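Local structure of putative NAD(P)H-flavin oxidoreductase (Neisseria meningitidis serogroup A / serotype 4A, 6WT2) at residues 119-122 with 123-126; 112-115 with 116-119. The protein binds FMN and probably reduces nitro compounds at the expense of NAD(P)H, as other NfsB-like nitroreductases do. All blocks are in the same frame, centred on the assembly; numbering follows the deposited sequence.

Contact 1: residues 119-122 with 123-126; sequences KSLA and RYQA
The middle turns of helix 114-131 bring Lys119 and Ser120 up against Arg123 and Tyr124, one turn further on. The main chain keeps regular i to i+4 bonding, as in Tyr124 N to Ser120 O at 2.9 Å. Arg123 turns back toward the start of the helix: its chain bends at chi3 (-73°), which lays one face of the guanidinium over Lys119 O and Ser120 CA. Lys119 arrives from the edge of that group, with CE in its plane, and Lys119 NZ lies 2.9 Å from Arg123 NH1. Both are donors, so this is no hydrogen bond but a meeting of like charges. On the NH2 side a water accepts a hydrogen bond from Arg123 NH2 (3.1 Å) and is also bonded to Ser120 OG (2.9 Å). Tyr124 sets one ring face over Ser120 C, while its CD2 meets Leu121 CD2 obliquely at 4.1 Å. Its hydroxyl is hydrogen-bonded to Arg109, a residue of the FMN and nicotinic acid pockets, so Tyr124 is a second-shell neighbour of the site. The close approach of lysine and arginine should be costly if both carry full charge, which may lower the proton affinity of Lys119.

Contact 2: residues 112-115 with 116-119; sequences TEPD and AMAK
Glu113 reaches forward to Ala116 and caps the first turn of helix 114-131 as its N-cap residue, with its side chain accepting from backbone N-H groups that the helix itself cannot bond. A bend at chi2 (-86°) folds the carboxylate over the first turn, where Glu113 OE1 accepts from Ala116 N at 2.8 Å and Glu113 OE2 from Asp115 N at 3.0 Å. Both donors stand above the carboxylate plane, 44° and 50° out of it. Two bonds thus hold the group in place, and its negative charge would suit the positive end of the helix dipole. The backbone joins in through Glu113 O, which receives Met117 N at 2.8 Å.

Met117, present as selenomethionine, runs back along the same turn. Its CB lies beside Glu113 O and Pro114 O, and CG meets Glu113 O and Thr112 CA. The selenium, Met117 SE, rests 3.8 Å from Thr112 O. At chi3 the chain bends, bringing Met117 CE to 3.5 Å from Thr112 O. The same Met117 CE lies 3.6 Å from Pro114 CA, with Pro114 CB a little further off.

Beyond this turn, Met117 also touches Leu106 and Lys107 of helix 100-108 and Val111 in the loop that follows, so the start of helix 114-131 is packed against the helix before it.

The contacts cover consecutive parts of one element, with centres 10 Å apart and Lys119 in common: contact 2 the start of helix 114-131 with the two residues before it, contact 1 its middle. They illustrate how one helix changes its chemistry along its length. Both have i to i+4 backbone bonds, but contact 2, at the surface, adds a side-chain cap. Contact 1 is partly buried, with the basic pair on one side, Tyr124 on the buried side and Ser120 reaching the water bound to Arg123. Both press on helix 100-108, sharing Leu106 as a neighbour, yet contact 1 alone comes close to the bound nicotinic acid and FMN, through Tyr124.

Contact 1: residues 119-122 with 123-126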
ATOM      1  N   LYS A 119      18.785  21.638   5.785  1.00 27.01           N
ATOM      2  CA  LYS A 119      19.542  20.391   5.877  1.00 25.77           C
ATOM      3  C   LYS A 119      18.665  19.179   5.583  1.00 23.93           C
ATOM      4  O   LYS A 119      19.132  18.186   5.001  1.00 24.86           O
ATOM      5  CB  LYS A 119      20.174  20.278   7.265  1.00 34.04           C
ATOM      6  CG  LYS A 119      21.265  19.222   7.380  1.00 51.83           C
ATOM      7  CD  LYS A 119      22.117  19.453   8.630  1.00 60.60           C
ATOM      8  CE  LYS A 119      21.347  19.145   9.913  1.00 60.46           C
ATOM      9  NZ  LYS A 119      21.114  17.684  10.109  1.00 54.23           N
ATOM     10  N   SER A 120      17.402  19.225   6.008  1.00 23.66           N
ATOM     11  CA  SER A 120      16.458  18.160   5.674  1.00 26.32           C
ATOM     12  C   SER A 120      16.219  18.087   4.173  1.00 25.23           C
ATOM     13  O   SER A 120      16.209  16.998   3.586  1.00 26.28           O
ATOM     14  CB  SER A 120      15.129  18.387   6.400  1.00 28.80           C
ATOM     15  OG  SER A 120      15.262  18.169   7.792  1.00 35.65           O
ATOM     16  N   LEU A 121      15.995  19.239   3.540  1.00 23.67           N
ATOM     17  CA  LEU A 121      15.732  19.259   2.105  1.00 29.41           C
ATOM     18  C   LEU A 121      16.931  18.749   1.312  1.00 28.61           C
ATOM     19  O   LEU A 121      16.758  18.106   0.270  1.00 23.66           O
ATOM     20  CB  LEU A 121      15.341  20.676   1.658  1.00 28.60           C
ATOM     21  CG  LEU A 121      14.016  21.220   2.204  1.00 30.04           C
ATOM     22  CD1 LEU A 121      13.772  22.668   1.758  1.00 29.17           C
ATOM     23  CD2 LEU A 121      12.846  20.317   1.803  1.00 27.75           C
ATOM     24  N   ALA A 122      18.145  19.018   1.790  1.00 27.11           N
ATOM     25  CA  ALA A 122      19.330  18.441   1.165  1.00 26.80           C
ATOM     26  C   ALA A 122      19.298  16.917   1.224  1.00 28.35           C
ATOM     27  O   ALA A 122      19.641  16.247   0.242  1.00 26.67           O
ATOM     28  CB  ALA A 122      20.600  18.974   1.835  1.00 25.68           C
ATOM     29  N   ARG A 123      18.888  16.352   2.366  1.00 25.14           N
ATOM     30  CA  ARG A 123      18.775  14.897   2.469  1.00 28.56           C
ATOM     31  C   ARG A 123      17.665  14.359   1.568  1.00 29.06           C
ATOM     32  O   ARG A 123      17.840  13.320   0.915  1.00 22.03           O
ATOM     33  CB  ARG A 123      18.535  14.481   3.920  1.00 28.57           C
ATOM     34  CG  ARG A 123      19.732  14.691   4.834  1.00 30.49           C
ATOM     35  CD  ARG A 123      19.550  13.992   6.174  1.00 37.84           C
ATOM     36  NE  ARG A 123      18.573  14.670   7.021  1.00 47.72           N
ATOM     37  CZ  ARG A 123      18.870  15.692   7.822  1.00 52.94           C
ATOM     38  NH1 ARG A 123      20.114  16.147   7.876  1.00 56.26           N
ATOM     39  NH2 ARG A 123      17.928  16.267   8.562  1.00 49.10           N
ATOM     40  N   TYR A 124      16.516  15.047   1.522  1.00 20.30           N
ATOM     41  CA  TYR A 124      15.446  14.626   0.619  1.00 26.92           C
ATOM     42  C   TYR A 124      15.926  14.615  -0.824  1.00 22.50           C
ATOM     43  O   TYR A 124      15.572  13.717  -1.595  1.00 20.90           O
ATOM     44  CB  TYR A 124      14.234  15.553   0.730  1.00 22.50           C
ATOM     45  CG  TYR A 124      13.416  15.496   2.006  1.00 28.83           C
ATOM     46  CD1 TYR A 124      13.757  14.661   3.062  1.00 24.49           C
ATOM     47  CD2 TYR A 124      12.271  16.281   2.133  1.00 31.57           C
ATOM     48  CE1 TYR A 124      12.983  14.625   4.226  1.00 25.40           C
ATOM     49  CE2 TYR A 124      11.499  16.249   3.271  1.00 26.61           C
ATOM     50  CZ  TYR A 124      11.858  15.429   4.320  1.00 25.11           C
ATOM     51  OH  TYR A 124      11.061  15.417   5.448  1.00 26.68           O
ATOM     52  N   GLN A 125      16.703  15.633  -1.217  1.00 24.72           N
ATOM     53  CA  GLN A 125      17.199  15.704  -2.587  1.00 26.20           C
ATOM     54  C   GLN A 125      18.069  14.501  -2.919  1.00 22.69           C
ATOM     55  O   GLN A 125      17.930  13.899  -3.987  1.00 24.46           O
ATOM     56  CB  GLN A 125      17.987  16.994  -2.811  1.00 24.66           C
ATOM     57  CG  GLN A 125      18.783  16.964  -4.104  1.00 25.84           C
ATOM     58  CD  GLN A 125      19.218  18.328  -4.566  1.00 43.83           C
ATOM     59  OE1 GLN A 125      19.183  19.294  -3.809  1.00 42.55           O
ATOM     60  NE2 GLN A 125      19.628  18.419  -5.827  1.00 56.42           N
ATOM     61  N   ALA A 126      19.002  14.165  -2.026  1.00 25.93           N
ATOM     62  CA  ALA A 126      19.883  13.028  -2.250  1.00 28.58           C
ATOM     63  C   ALA A 126      19.091  11.733  -2.303  1.00 25.03           C
ATOM     64  O   ALA A 126      19.347  10.872  -3.155  1.00 25.18           O
ATOM     65  CB  ALA A 126      20.941  12.966  -1.150  1.00 25.89           C
TER
HETATM   66  O   HOH W   1      17.121  18.946   9.850  1.00 31.12           O

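Contact 2: residues 112-115 with 116-119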
ATOM      1  N   THR A 112      11.208  23.476  11.284  1.00 25.38           N
ATOM      2  CA  THR A 112      10.859  24.816  10.813  1.00 24.54           C
ATOM      3  C   THR A 112      11.962  25.845  10.946  1.00 30.98           C
ATOM      4  O   THR A 112      11.836  26.925  10.355  1.00 27.51           O
ATOM      5  CB  THR A 112       9.608  25.348  11.539  1.00 24.92           C
ATOM      6  OG1 THR A 112       9.864  25.434  12.947  1.00 28.32           O
ATOM      7  CG2 THR A 112       8.402  24.429  11.281  1.00 24.19           C
ATOM      8  N   GLU A 113      13.008  25.579  11.713  1.00 25.49           N
ATOM      9  CA  GLU A 113      14.152  26.480  11.747  1.00 26.26           C
ATOM     10  C   GLU A 113      14.844  26.449  10.388  1.00 26.03           C
ATOM     11  O   GLU A 113      15.086  25.361   9.846  1.00 27.37           O
ATOM     12  CB  GLU A 113      15.107  26.075  12.863  1.00 26.41           C
ATOM     13  CG  GLU A 113      16.181  27.110  13.173  1.00 34.34           C
ATOM     14  CD  GLU A 113      17.400  26.973  12.280  1.00 41.16           C
ATOM     15  OE1 GLU A 113      17.849  25.822  12.061  1.00 38.15           O
ATOM     16  OE2 GLU A 113      17.898  28.012  11.788  1.00 41.42           O
ATOM     17  N   PRO A 114      15.138  27.604   9.790  1.00 27.45           N
ATOM     18  CA  PRO A 114      15.596  27.607   8.389  1.00 27.59           C
ATOM     19  C   PRO A 114      16.834  26.757   8.122  1.00 34.89           C
ATOM     20  O   PRO A 114      16.874  26.052   7.111  1.00 25.58           O
ATOM     21  CB  PRO A 114      15.853  29.096   8.126  1.00 30.48           C
ATOM     22  CG  PRO A 114      14.860  29.778   8.996  1.00 34.69           C
ATOM     23  CD  PRO A 114      14.822  28.966  10.264  1.00 31.35           C
ATOM     24  N   ASP A 115      17.850  26.804   8.988  1.00 33.64           N
ATOM     25  CA  ASP A 115      19.016  25.955   8.768  1.00 34.10           C
ATOM     26  C   ASP A 115      18.650  24.481   8.882  1.00 25.37           C
ATOM     27  O   ASP A 115      19.117  23.658   8.085  1.00 26.14           O
ATOM     28  CB  ASP A 115      20.127  26.319   9.750  1.00 42.24           C
ATOM     29  CG  ASP A 115      20.520  27.782   9.655  1.00 55.70           C
ATOM     30  OD1 ASP A 115      20.444  28.340   8.541  1.00 58.77           O
ATOM     31  OD2 ASP A 115      20.897  28.375  10.689  1.00 60.26           O
ATOM     32  N   ALA A 116      17.798  24.128   9.852  1.00 25.43           N
ATOM     33  CA  ALA A 116      17.353  22.742   9.972  1.00 28.22           C
ATOM     34  C   ALA A 116      16.568  22.302   8.740  1.00 27.17           C
ATOM     35  O   ALA A 116      16.791  21.207   8.211  1.00 22.22           O
ATOM     36  CB  ALA A 116      16.509  22.555  11.235  1.00 23.04           C
HETATM   37  N   MSE A 117      15.661  23.143   8.262  1.00 23.23           N
HETATM   38  CA  MSE A 117      14.881  22.836   7.057  1.00 20.35           C
HETATM   39  C   MSE A 117      15.772  22.645   5.853  1.00 21.98           C
HETATM   40  O   MSE A 117      15.593  21.695   5.078  1.00 28.06           O
HETATM   41  CB  MSE A 117      13.876  23.946   6.746  1.00 19.77           C
HETATM   42  CG  MSE A 117      12.664  23.943   7.652  1.00 24.03           C
HETATM   43 SE   MSE A 117      11.334  25.223   7.032  0.52 33.44          SE
HETATM   44  CE  MSE A 117      12.443  26.804   6.907  1.00 40.59           C
ATOM     45  N   ALA A 118      16.729  23.559   5.698  1.00 21.15           N
ATOM     46  CA  ALA A 118      17.670  23.457   4.591  1.00 27.43           C
ATOM     47  C   ALA A 118      18.392  22.112   4.600  1.00 27.50           C
ATOM     48  O   ALA A 118      18.575  21.487   3.548  1.00 27.26           O
ATOM     49  CB  ALA A 118      18.675  24.611   4.652  1.00 23.58           C
ATOM     50  N   LYS A 119      18.785  21.638   5.785  1.00 27.01           N
ATOM     51  CA  LYS A 119      19.542  20.391   5.877  1.00 25.77           C
ATOM     52  C   LYS A 119      18.665  19.179   5.583  1.00 23.93           C
ATOM     53  O   LYS A 119      19.132  18.186   5.001  1.00 24.86           O
ATOM     54  CB  LYS A 119      20.174  20.278   7.265  1.00 34.04           C
ATOM     55  CG  LYS A 119      21.265  19.222   7.380  1.00 51.83           C
ATOM     56  CD  LYS A 119      22.117  19.453   8.630  1.00 60.60           C
ATOM     57  CE  LYS A 119      21.347  19.145   9.913  1.00 60.46           C
ATOM     58  NZ  LYS A 119      21.114  17.684  10.109  1.00 54.23           N
TER